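Local coordinates for protein CbbY (Rhodobacter sphaeroides, PDB 4UAS), which hydrolyses the rubisco inhibitor xylulose 1,5-bisphosphate to xylulose 5-phosphate and phosphate, as a magnesium-dependent sugar phosphatase of the HAD superfamily, at residues 33-38 against 60-65; 81-86 against 122-127; 155-160 against 182-187; 191-196 against 205-210. All coordinates share one frame; numbering follows the deposited sequence.

Contact 1 of 4, residues 33-38 against 60-65; sequences VDWFWD and RHQKGD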
# COMPACT_ATOMS: atom_id res chain seq x y z
N VAL A 33 -0.90 26.53 -6.49
CA VAL A 33 0.42 26.28 -7.07
C VAL A 33 0.27 25.72 -8.46
O VAL A 33 -0.79 25.16 -8.81
CB VAL A 33 1.35 25.40 -6.20
CG1 VAL A 33 1.74 26.11 -4.94
CG2 VAL A 33 0.74 24.03 -5.94
N ASP A 34 1.30 25.83 -9.28
CA ASP A 34 1.32 25.37 -10.64
C ASP A 34 1.71 23.90 -10.81
O ASP A 34 1.69 23.37 -11.94
CB ASP A 34 2.19 26.28 -11.53
CG ASP A 34 3.64 26.24 -11.24
OD1 ASP A 34 4.03 25.85 -10.14
OD2 ASP A 34 4.44 26.61 -12.13
N TRP A 35 1.96 23.21 -9.73
CA TRP A 35 2.43 21.82 -9.80
C TRP A 35 1.35 20.92 -10.35
O TRP A 35 0.17 21.05 -10.04
CB TRP A 35 2.80 21.30 -8.38
CG TRP A 35 3.62 22.22 -7.56
CD1 TRP A 35 4.49 23.20 -7.96
CD2 TRP A 35 3.71 22.16 -6.15
NE1 TRP A 35 5.04 23.81 -6.86
CE2 TRP A 35 4.59 23.17 -5.74
CE3 TRP A 35 3.10 21.35 -5.18
CZ2 TRP A 35 4.88 23.39 -4.39
CZ3 TRP A 35 3.36 21.60 -3.82
CH2 TRP A 35 4.27 22.59 -3.44
N PHE A 36 1.77 19.95 -11.18
CA PHE A 36 0.83 18.99 -11.76
C PHE A 36 1.63 17.74 -12.13
O PHE A 36 2.65 17.85 -12.82
CB PHE A 36 0.13 19.57 -13.02
CG PHE A 36 -0.80 18.61 -13.60
CD1 PHE A 36 -2.11 18.46 -13.04
CD2 PHE A 36 -0.47 17.77 -14.58
CE1 PHE A 36 -3.03 17.56 -13.52
CE2 PHE A 36 -1.36 16.84 -15.07
CZ PHE A 36 -2.65 16.71 -14.56
N TRP A 37 1.21 16.61 -11.61
CA TRP A 37 1.86 15.35 -11.85
C TRP A 37 1.11 14.48 -12.86
O TRP A 37 0.02 13.99 -12.60
CB TRP A 37 1.99 14.57 -10.54
CG TRP A 37 2.88 15.24 -9.51
CD1 TRP A 37 3.71 16.24 -9.69
CD2 TRP A 37 3.00 14.83 -8.13
NE1 TRP A 37 4.36 16.57 -8.52
CE2 TRP A 37 3.95 15.70 -7.54
CE3 TRP A 37 2.43 13.84 -7.33
CZ2 TRP A 37 4.33 15.58 -6.21
CZ3 TRP A 37 2.81 13.76 -6.01
CH2 TRP A 37 3.75 14.60 -5.45
N ASP A 38 1.68 14.40 -14.07
CA ASP A 38 1.15 13.51 -15.08
C ASP A 38 1.56 12.07 -14.78
O ASP A 38 2.36 11.81 -13.89
CB ASP A 38 1.43 13.97 -16.52
CG ASP A 38 2.86 14.07 -16.89
OD1 ASP A 38 3.72 13.31 -16.38
OD2 ASP A 38 3.17 14.94 -17.82
N ARG A 60 12.59 19.01 -4.26
CA ARG A 60 14.05 19.17 -4.34
C ARG A 60 14.54 19.62 -5.68
O ARG A 60 15.57 20.27 -5.76
CB ARG A 60 14.80 17.93 -3.93
CG ARG A 60 14.82 17.76 -2.41
CD ARG A 60 15.82 16.69 -1.90
NE ARG A 60 15.51 15.35 -2.41
CZ ARG A 60 14.74 14.41 -1.82
NH1 ARG A 60 14.02 14.66 -0.71
NH2 ARG A 60 14.58 13.25 -2.46
N HIS A 61 13.81 19.29 -6.75
CA HIS A 61 14.26 19.51 -8.12
C HIS A 61 13.33 20.36 -8.97
O HIS A 61 13.77 20.94 -9.95
CB HIS A 61 14.49 18.17 -8.84
CG HIS A 61 15.40 17.23 -8.08
ND1 HIS A 61 16.72 17.55 -7.84
CD2 HIS A 61 15.19 16.02 -7.50
CE1 HIS A 61 17.28 16.60 -7.14
NE2 HIS A 61 16.38 15.65 -6.91
N GLN A 62 12.06 20.50 -8.62
CA GLN A 62 11.13 21.15 -9.48
C GLN A 62 11.39 22.66 -9.58
O GLN A 62 11.79 23.27 -8.64
CB GLN A 62 9.72 20.88 -9.03
CG GLN A 62 9.27 21.49 -7.71
CD GLN A 62 8.57 22.84 -7.84
OE1 GLN A 62 7.88 23.10 -8.85
NE2 GLN A 62 8.70 23.67 -6.83
N LYS A 63 11.01 23.27 -10.70
CA LYS A 63 11.28 24.67 -11.02
C LYS A 63 10.05 25.54 -11.08
O LYS A 63 10.10 26.69 -11.54
CB LYS A 63 12.07 24.71 -12.34
CG LYS A 63 13.40 23.98 -12.30
CD LYS A 63 14.34 24.57 -11.23
CE LYS A 63 15.31 23.59 -10.60
NZ LYS A 63 15.93 22.70 -11.62
N GLY A 64 8.93 25.06 -10.59
CA GLY A 64 7.72 25.82 -10.51
C GLY A 64 7.60 26.55 -9.16
O GLY A 64 8.63 26.91 -8.59
N ASP A 65 6.39 26.79 -8.71
CA ASP A 65 6.17 27.62 -7.57
C ASP A 65 6.84 27.04 -6.32
O ASP A 65 6.87 25.82 -6.15
CB ASP A 65 4.67 27.76 -7.27
CG ASP A 65 3.90 28.49 -8.31
OD1 ASP A 65 4.48 29.39 -8.99
OD2 ASP A 65 2.64 28.28 -8.34
O HOH W 1 6.00 28.87 -11.29

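Contact 2 of 4, residues 81-86 against 122-127; sequences RFVALM and VEALCR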
# COMPACT_ATOMS: atom_id res chain seq x y z
N ARG A 81 -8.48 14.93 0.91
CA ARG A 81 -9.09 14.80 -0.42
C ARG A 81 -9.18 13.33 -0.84
O ARG A 81 -10.21 12.93 -1.38
CB ARG A 81 -8.37 15.65 -1.47
CG ARG A 81 -8.56 17.16 -1.38
CD ARG A 81 -7.94 17.98 -2.51
NE ARG A 81 -8.31 19.37 -2.39
CZ ARG A 81 -9.33 19.94 -3.04
NH1 ARG A 81 -9.61 21.22 -2.86
NH2 ARG A 81 -10.06 19.25 -3.93
N PHE A 82 -8.12 12.57 -0.62
CA PHE A 82 -8.17 11.14 -0.95
C PHE A 82 -9.28 10.42 -0.19
O PHE A 82 -10.00 9.60 -0.76
CB PHE A 82 -6.83 10.50 -0.64
CG PHE A 82 -6.78 9.02 -0.96
CD1 PHE A 82 -6.54 8.58 -2.27
CD2 PHE A 82 -7.01 8.08 -0.00
CE1 PHE A 82 -6.48 7.28 -2.54
CE2 PHE A 82 -6.96 6.78 -0.28
CZ PHE A 82 -6.70 6.35 -1.54
N VAL A 83 -9.38 10.69 1.12
CA VAL A 83 -10.42 10.07 1.92
C VAL A 83 -11.82 10.36 1.34
O VAL A 83 -12.67 9.49 1.27
CB VAL A 83 -10.26 10.52 3.38
CG1 VAL A 83 -11.51 10.17 4.25
CG2 VAL A 83 -9.01 9.91 4.00
N ALA A 84 -12.05 11.62 0.94
CA ALA A 84 -13.34 12.00 0.37
C ALA A 84 -13.56 11.29 -0.97
O ALA A 84 -14.65 10.76 -1.24
CB ALA A 84 -13.47 13.50 0.19
N LEU A 85 -12.52 11.22 -1.80
CA LEU A 85 -12.65 10.55 -3.10
C LEU A 85 -12.94 9.06 -2.94
O LEU A 85 -13.76 8.50 -3.68
CB LEU A 85 -11.43 10.80 -3.97
CG LEU A 85 -11.20 12.19 -4.56
CD1 LEU A 85 -9.77 12.36 -5.08
CD2 LEU A 85 -12.23 12.46 -5.62
N MET A 86 -12.28 8.43 -1.97
CA MET A 86 -12.52 7.06 -1.68
C MET A 86 -13.96 6.79 -1.31
O MET A 86 -14.53 5.76 -1.71
CB MET A 86 -11.57 6.62 -0.58
CG MET A 86 -11.69 5.17 -0.21
SD MET A 86 -11.36 3.96 -1.51
CE MET A 86 -9.72 4.34 -1.78
N VAL A 122 -6.05 3.90 4.91
CA VAL A 122 -6.41 2.52 5.15
C VAL A 122 -7.88 2.43 5.58
O VAL A 122 -8.63 1.57 5.17
CB VAL A 122 -5.48 1.90 6.19
CG1 VAL A 122 -5.86 0.46 6.52
CG2 VAL A 122 -4.03 1.95 5.79
N GLU A 123 -8.22 3.30 6.56
CA GLU A 123 -9.59 3.30 7.08
C GLU A 123 -10.59 3.61 5.98
O GLU A 123 -11.61 2.95 5.87
CB GLU A 123 -9.73 4.31 8.23
CG GLU A 123 -9.03 3.86 9.49
CD GLU A 123 -9.75 2.72 10.14
OE1 GLU A 123 -10.90 2.28 9.74
OE2 GLU A 123 -9.21 2.23 11.16
N ALA A 124 -10.28 4.58 5.14
CA ALA A 124 -11.21 4.94 4.06
C ALA A 124 -11.38 3.79 3.08
O ALA A 124 -12.49 3.48 2.64
CB ALA A 124 -10.67 6.21 3.37
N LEU A 125 -10.29 3.11 2.72
CA LEU A 125 -10.38 1.96 1.86
C LEU A 125 -11.19 0.82 2.43
O LEU A 125 -12.01 0.24 1.76
CB LEU A 125 -8.96 1.50 1.46
CG LEU A 125 -8.93 0.29 0.52
CD1 LEU A 125 -7.55 0.27 -0.20
CD2 LEU A 125 -8.89 -1.03 1.28
N CYS A 126 -11.01 0.53 3.70
CA CYS A 126 -11.76 -0.53 4.31
C CYS A 126 -13.25 -0.21 4.43
O CYS A 126 -14.08 -1.06 4.09
CB CYS A 126 -11.19 -0.91 5.67
SG CYS A 126 -9.60 -1.70 5.58
N ARG A 127 -13.60 1.07 4.75
CA ARG A 127 -15.01 1.44 4.79
C ARG A 127 -15.63 1.21 3.39
O ARG A 127 -16.75 0.68 3.29
CB ARG A 127 -15.21 2.85 5.30
CG ARG A 127 -14.95 3.03 6.75
CD ARG A 127 -15.45 4.42 7.18
NE ARG A 127 -14.78 5.53 6.43
CZ ARG A 127 -13.62 6.13 6.80
NH1 ARG A 127 -12.99 5.72 7.89
NH2 ARG A 127 -13.07 7.12 6.09
O HOH W 2 -13.77 7.88 3.33

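Contact 3 of 4, residues 155-160 against 182-187; sequences DIYRLA and RAAKGA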
# COMPACT_ATOMS: atom_id res chain seq x y z
N ASP A 155 11.29 -2.34 7.98
CA ASP A 155 10.83 -2.03 9.34
C ASP A 155 9.32 -2.13 9.52
O ASP A 155 8.89 -2.57 10.59
CB ASP A 155 11.40 -0.71 9.76
CG ASP A 155 12.95 -0.82 10.04
OD1 ASP A 155 13.46 -1.99 10.11
OD2 ASP A 155 13.57 0.21 10.27
N ILE A 156 8.49 -1.74 8.56
CA ILE A 156 7.07 -1.79 8.75
C ILE A 156 6.59 -3.26 8.87
O ILE A 156 5.65 -3.57 9.61
CB ILE A 156 6.33 -1.06 7.62
CG1 ILE A 156 4.89 -0.73 8.01
CG2 ILE A 156 6.46 -1.74 6.28
CD1 ILE A 156 4.77 0.26 9.18
N TYR A 157 7.21 -4.18 8.11
CA TYR A 157 6.92 -5.59 8.24
C TYR A 157 7.38 -6.16 9.55
O TYR A 157 6.71 -6.99 10.17
CB TYR A 157 7.49 -6.39 7.06
CG TYR A 157 6.67 -6.33 5.78
CD1 TYR A 157 7.05 -5.61 4.68
CD2 TYR A 157 5.50 -7.05 5.70
CE1 TYR A 157 6.28 -5.61 3.51
CE2 TYR A 157 4.73 -7.07 4.57
CZ TYR A 157 5.10 -6.33 3.47
OH TYR A 157 4.34 -6.40 2.35
N ARG A 158 8.57 -5.75 10.01
CA ARG A 158 9.04 -6.16 11.35
C ARG A 158 8.10 -5.71 12.44
O ARG A 158 7.85 -6.48 13.39
CB ARG A 158 10.45 -5.63 11.57
CG ARG A 158 11.47 -6.25 10.63
CD ARG A 158 12.85 -5.64 10.75
NE ARG A 158 13.79 -6.31 9.88
CZ ARG A 158 14.75 -5.74 9.19
NH1 ARG A 158 14.95 -4.42 9.18
NH2 ARG A 158 15.52 -6.53 8.47
N LEU A 159 7.57 -4.51 12.33
CA LEU A 159 6.57 -4.02 13.30
C LEU A 159 5.35 -4.92 13.28
O LEU A 159 4.88 -5.39 14.31
CB LEU A 159 6.23 -2.57 12.97
CG LEU A 159 5.00 -2.01 13.67
CD1 LEU A 159 5.06 -2.09 15.15
CD2 LEU A 159 4.65 -0.64 13.13
N ALA A 160 4.79 -5.16 12.08
CA ALA A 160 3.60 -5.96 11.97
C ALA A 160 3.82 -7.35 12.55
O ALA A 160 2.92 -7.89 13.23
CB ALA A 160 3.19 -6.04 10.50
N ARG A 182 11.10 -6.04 -1.64
CA ARG A 182 12.35 -5.93 -0.89
C ARG A 182 12.10 -5.82 0.61
O ARG A 182 12.83 -6.42 1.43
CB ARG A 182 13.15 -4.72 -1.37
CG ARG A 182 13.72 -4.87 -2.76
CD ARG A 182 14.32 -3.57 -3.28
NE ARG A 182 15.46 -3.19 -2.49
CZ ARG A 182 15.97 -1.98 -2.46
NH1 ARG A 182 15.43 -1.00 -3.14
NH2 ARG A 182 17.02 -1.78 -1.74
N ALA A 183 11.10 -5.04 1.00
CA ALA A 183 10.76 -4.85 2.40
C ALA A 183 10.32 -6.17 2.99
O ALA A 183 10.75 -6.51 4.12
CB ALA A 183 9.69 -3.80 2.52
N ALA A 184 9.44 -6.92 2.31
CA ALA A 184 9.00 -8.19 2.83
C ALA A 184 10.13 -9.17 2.98
O ALA A 184 10.26 -9.85 4.00
CB ALA A 184 7.89 -8.75 1.93
N LYS A 185 10.94 -9.28 1.95
CA LYS A 185 12.05 -10.23 1.98
C LYS A 185 13.05 -9.92 3.08
O LYS A 185 13.58 -10.82 3.75
CB LYS A 185 12.72 -10.31 0.62
CG LYS A 185 11.89 -10.99 -0.42
CD LYS A 185 12.06 -12.55 -0.16
CE LYS A 185 10.98 -13.32 -0.80
NZ LYS A 185 11.32 -14.79 -0.65
N GLY A 186 13.31 -8.63 3.32
CA GLY A 186 14.19 -8.20 4.43
C GLY A 186 13.67 -8.56 5.79
O GLY A 186 14.43 -8.67 6.73
N ALA A 187 12.35 -8.72 5.92
CA ALA A 187 11.71 -9.15 7.15
C ALA A 187 11.61 -10.67 7.25
O ALA A 187 11.03 -11.18 8.17
CB ALA A 187 10.34 -8.48 7.28

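Contact 4 of 4, residues 191-196 against 205-210; sequences CIVSPG and AGADRL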
# COMPACT_ATOMS: atom_id res chain seq x y z
N CYS A 191 6.99 -13.92 -0.24
CA CYS A 191 6.23 -12.79 -0.79
C CYS A 191 5.69 -13.18 -2.19
O CYS A 191 6.42 -13.64 -3.05
CB CYS A 191 7.14 -11.58 -0.90
SG CYS A 191 6.31 -10.08 -1.49
N ILE A 192 4.37 -13.03 -2.29
CA ILE A 192 3.61 -13.20 -3.55
C ILE A 192 3.38 -11.83 -4.15
O ILE A 192 2.79 -10.98 -3.49
CB ILE A 192 2.23 -13.74 -3.24
CG1 ILE A 192 2.31 -14.96 -2.31
CG2 ILE A 192 1.54 -14.06 -4.56
CD1 ILE A 192 3.19 -16.05 -2.84
N VAL A 193 3.84 -11.63 -5.39
CA VAL A 193 3.70 -10.38 -6.08
C VAL A 193 2.67 -10.49 -7.19
O VAL A 193 2.76 -11.40 -8.02
CB VAL A 193 5.05 -9.85 -6.61
CG1 VAL A 193 4.85 -8.59 -7.43
CG2 VAL A 193 6.04 -9.62 -5.49
N SER A 194 1.80 -9.50 -7.31
CA SER A 194 0.99 -9.29 -8.53
C SER A 194 1.06 -7.83 -8.87
O SER A 194 0.55 -6.99 -8.12
CB SER A 194 -0.45 -9.70 -8.37
OG SER A 194 -1.13 -9.55 -9.64
N PRO A 195 1.76 -7.45 -9.96
CA PRO A 195 1.92 -6.02 -10.28
C PRO A 195 0.68 -5.39 -10.82
O PRO A 195 -0.31 -6.05 -11.11
CB PRO A 195 3.06 -5.99 -11.26
CG PRO A 195 3.00 -7.25 -11.89
CD PRO A 195 2.44 -8.32 -10.95
N GLY A 196 0.74 -4.10 -10.97
CA GLY A 196 -0.34 -3.35 -11.56
C GLY A 196 0.21 -2.31 -12.44
O GLY A 196 1.38 -2.36 -12.83
N ALA A 205 12.76 -10.20 -8.94
CA ALA A 205 13.64 -11.28 -8.58
C ALA A 205 13.43 -11.69 -7.14
O ALA A 205 13.39 -10.87 -6.22
CB ALA A 205 15.11 -10.87 -8.84
N GLY A 206 13.33 -12.99 -6.97
CA GLY A 206 13.11 -13.56 -5.64
C GLY A 206 11.69 -13.56 -5.14
O GLY A 206 11.48 -14.09 -4.05
N ALA A 207 10.71 -13.03 -5.89
CA ALA A 207 9.37 -13.25 -5.48
C ALA A 207 9.11 -14.74 -5.45
O ALA A 207 9.55 -15.50 -6.32
CB ALA A 207 8.40 -12.57 -6.47
N ASP A 208 8.39 -15.19 -4.46
CA ASP A 208 8.09 -16.65 -4.34
C ASP A 208 7.07 -17.09 -5.42
O ASP A 208 7.17 -18.19 -5.91
CB ASP A 208 7.62 -16.94 -2.96
CG ASP A 208 8.78 -16.79 -2.01
OD1 ASP A 208 9.58 -17.73 -1.82
OD2 ASP A 208 8.91 -15.65 -1.48
N ARG A 209 6.10 -16.22 -5.72
CA ARG A 209 5.25 -16.37 -6.91
C ARG A 209 5.09 -14.97 -7.49
O ARG A 209 5.03 -13.99 -6.78
CB ARG A 209 3.89 -16.98 -6.61
CG ARG A 209 3.92 -18.37 -5.99
CD ARG A 209 2.56 -18.94 -5.69
NE ARG A 209 1.75 -19.18 -6.87
CZ ARG A 209 0.46 -19.44 -6.81
NH1 ARG A 209 -0.18 -19.50 -5.64
NH2 ARG A 209 -0.24 -19.57 -7.93
N LEU A 210 4.93 -14.93 -8.83
CA LEU A 210 4.68 -13.70 -9.57
C LEU A 210 3.43 -13.98 -10.39
O LEU A 210 3.48 -14.83 -11.30
CB LEU A 210 5.85 -13.29 -10.41
CG LEU A 210 5.67 -12.07 -11.26
CD1 LEU A 210 5.45 -10.84 -10.39
CD2 LEU A 210 6.89 -11.85 -12.14

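Contact 1 of 4, residues 33-38 against 60-65
Asp34 and Asp65 bind each other reciprocally, each carboxylate taking the other residue's backbone N-H. The bond from Asp65 N to Asp34 OD1 is nearly straight (2.9 Å, 171° at the hydrogen) and arrives on the syn side, tilted out of the carboxylate plane, whereas Asp34 N reaches Asp65 OD2 over 2.9 Å at a bent 134°, from above the carboxylate plane. This exchange stacks the two carboxylates with Asp34 OD1 only 3.3 Å from Asp65 OD2. The repulsion is probably eased by the two N-H groups and by a water that donates to both Asp34 OD2 and Asp65 OD1.

Alongside, Trp35 NE1 donates to Asp65 O at 2.8 Å, with the acceptor in the indole plane. All this ties the loop between helices 17-31 and 39-45 to the turn leaving helix 51-61, within the helical cap that HAD phosphatases of this type carry beside the catalytic domain.

In the second shell, Gln62 bends at chi2 to bring its amide next to Trp35 NE1 and CD1, its plane 67° from that of the ring. Its NE2 gives Asp65 O a second donor, on the opposite face from Trp35 NE1, while Gln62 OE1 accepts from Gly64 N at 2.8 Å. With an alanine here, Asp65 O would probably lose one of its two donors and Gly64 N this acceptor. Farther out, Phe28 and Phe58 meet the Trp35 ring edge-to-face.

Contact 2 of 4, residues 81-86 against 122-127
Met86 reaches across to Ala124 and Leu125, and its side chain can be followed atom by atom. CB lies 4.1 Å from Ala124 CB, at van der Waals distance. CG, set opposite the backbone nitrogen (chi1 -178°), is directed at the facing helix, where it comes within 3.4 Å of Ala124 O and 3.9 Å of Ala124 CB. Bends at chi2 and chi3 then fold the thioether along that helix: SD passes 4.0 Å from Leu125 CA, and the terminal CE ends 4.4 Å from Leu125 CB. The flexible chain thus lies against the backbone of residues 124 and 125.

The segments belong to helices 71-87 and 119-129, which run almost exactly parallel here (4°) with axes 9.1 Å apart. The first is part of the helical cap and the second belongs to the Rossmann-like catalytic domain of the HAD fold, so the contact lies on the seam between the two. The small Ala124 is consistent with the close approach, its methyl meeting both Met86 and Val83. Leu125, on the side toward the active site, also packs on Val9, beside the magnesium ligands Asp8 and Asp10, the probable nucleophile and proton donor.

One turn earlier, Val83 places CG2 4.1 Å from Ala124 CB, while its CG1 meets the edge of the Arg127 guanidinium at NH2. That guanidinium folds back over its own helix, with Glu123 O and Ala124 CA under one face. A water in the guanidinium plane donates to Val83 O and accepts from Arg127 NH2 (2.9 Å), and so links the helices through solvent.

Contact 3 of 4, residues 155-160 against 182-187
Apolar contact carries most of this interface, and its closest approach is Tyr157 CB to Ala187 CB, 3.5 Å. With CG beside its own backbone N and anti to the carbonyl carbon (chi1 -79°), the Tyr157 ring is laid along helix 178-186. There CD1 meets Ala183 CB at 3.9 Å, in the plane at the ring edge, and CE1 meets Ala184 CB. The alanines present little bulk, which lets the ring lie close to the helix backbone.

A CH-pi contact adds to this. Ala184 CA sits over one face of the Tyr157 ring, 4.0 Å from its centroid, displaced toward the rim.

Polar interactions at the outer border involve Arg158 and Asp155. Arg158, extended from CG to NE, makes a salt bridge through NH1 to Asp155 OD1 (3.0 Å), which lies in the guanidinium plane. Its NH2 gives a weak bond to Gly186 O, 3.0 Å away but bent to 124°. On the buried side, the Tyr157 hydroxyl bonds to Glu175.

The axes cross at -50° and approach to 8.3 Å. Helices 155-164 and 178-186 lie against the parallel sheet of the Rossmann-like HAD core, on the same side, and the Tyr157 side chain is about 4 Å from that of Asp8, which binds magnesium and substrate. Tyr157 packs on Leu6 of strand 4-7 and Ala173 of strand 171-175, and Ala184 also rests on Ala173.

Contact 4 of 4, residues 191-196 against 205-210
Val193 and Leu210, both among the residues burying most surface, form a parallel bridge. Val193 N donates to Arg209 O in a nearly straight bond (3.0 Å, 174°), and Leu210 CA approaches Val193 O at 3.4 Å in a CA-H...O contact. Leu210 CG stands opposite its backbone nitrogen (chi1 178°), which brings CD1 to 3.8 Å from Val193 CG1 and also against Pro195 CD. The second methyl of Val193, CG2, packs on Ala207 CB. Arg209 follows on the opposite face, its aliphatic chain beside Ile192 and its guanidinium bonded to carbonyls including Gly222 O.

Before the bridge, Asp208 holds Cys191 twice: Asp208 N donates to Cys191 O (2.9 Å), and Cys191 N donates to Asp208 OD2 (2.9 Å, 161°) on the anti side, well out of the carboxylate plane. The same OD2 takes a salt bridge from Lys185. Replacing Asp208 by an alanine would probably leave Cys191 N without its acceptor and the Lys185 ammonium without its partner charge.

Strand 209-210 thereby becomes an edge of the six-stranded parallel sheet of the Rossmann-like HAD core. Its neighbour, strand 190-193, also pairs with strand 171-175, and Cys191 packs on Leu181 of helix 178-186.

Overall arrangement
Contact 1 is a surface contact, its centre about 24 Å from the centre of the chain, and is the most polar: backbone N-H groups, carboxylates and an indole donor join loops of the cap. Contacts 2 and 3 are buried helix pairs on opposite sides of the chain's centre. Both rest on alanines facing larger side chains, but contact 2 has nearly parallel helices and a bridging water, while contact 3 has helices crossing at about 50° and a ring over the backbone. Partly buried contact 4 depends on strand pairing. It touches contact 3, since helix 178-186 leads into strand 190-193 and a salt bridge joins the two.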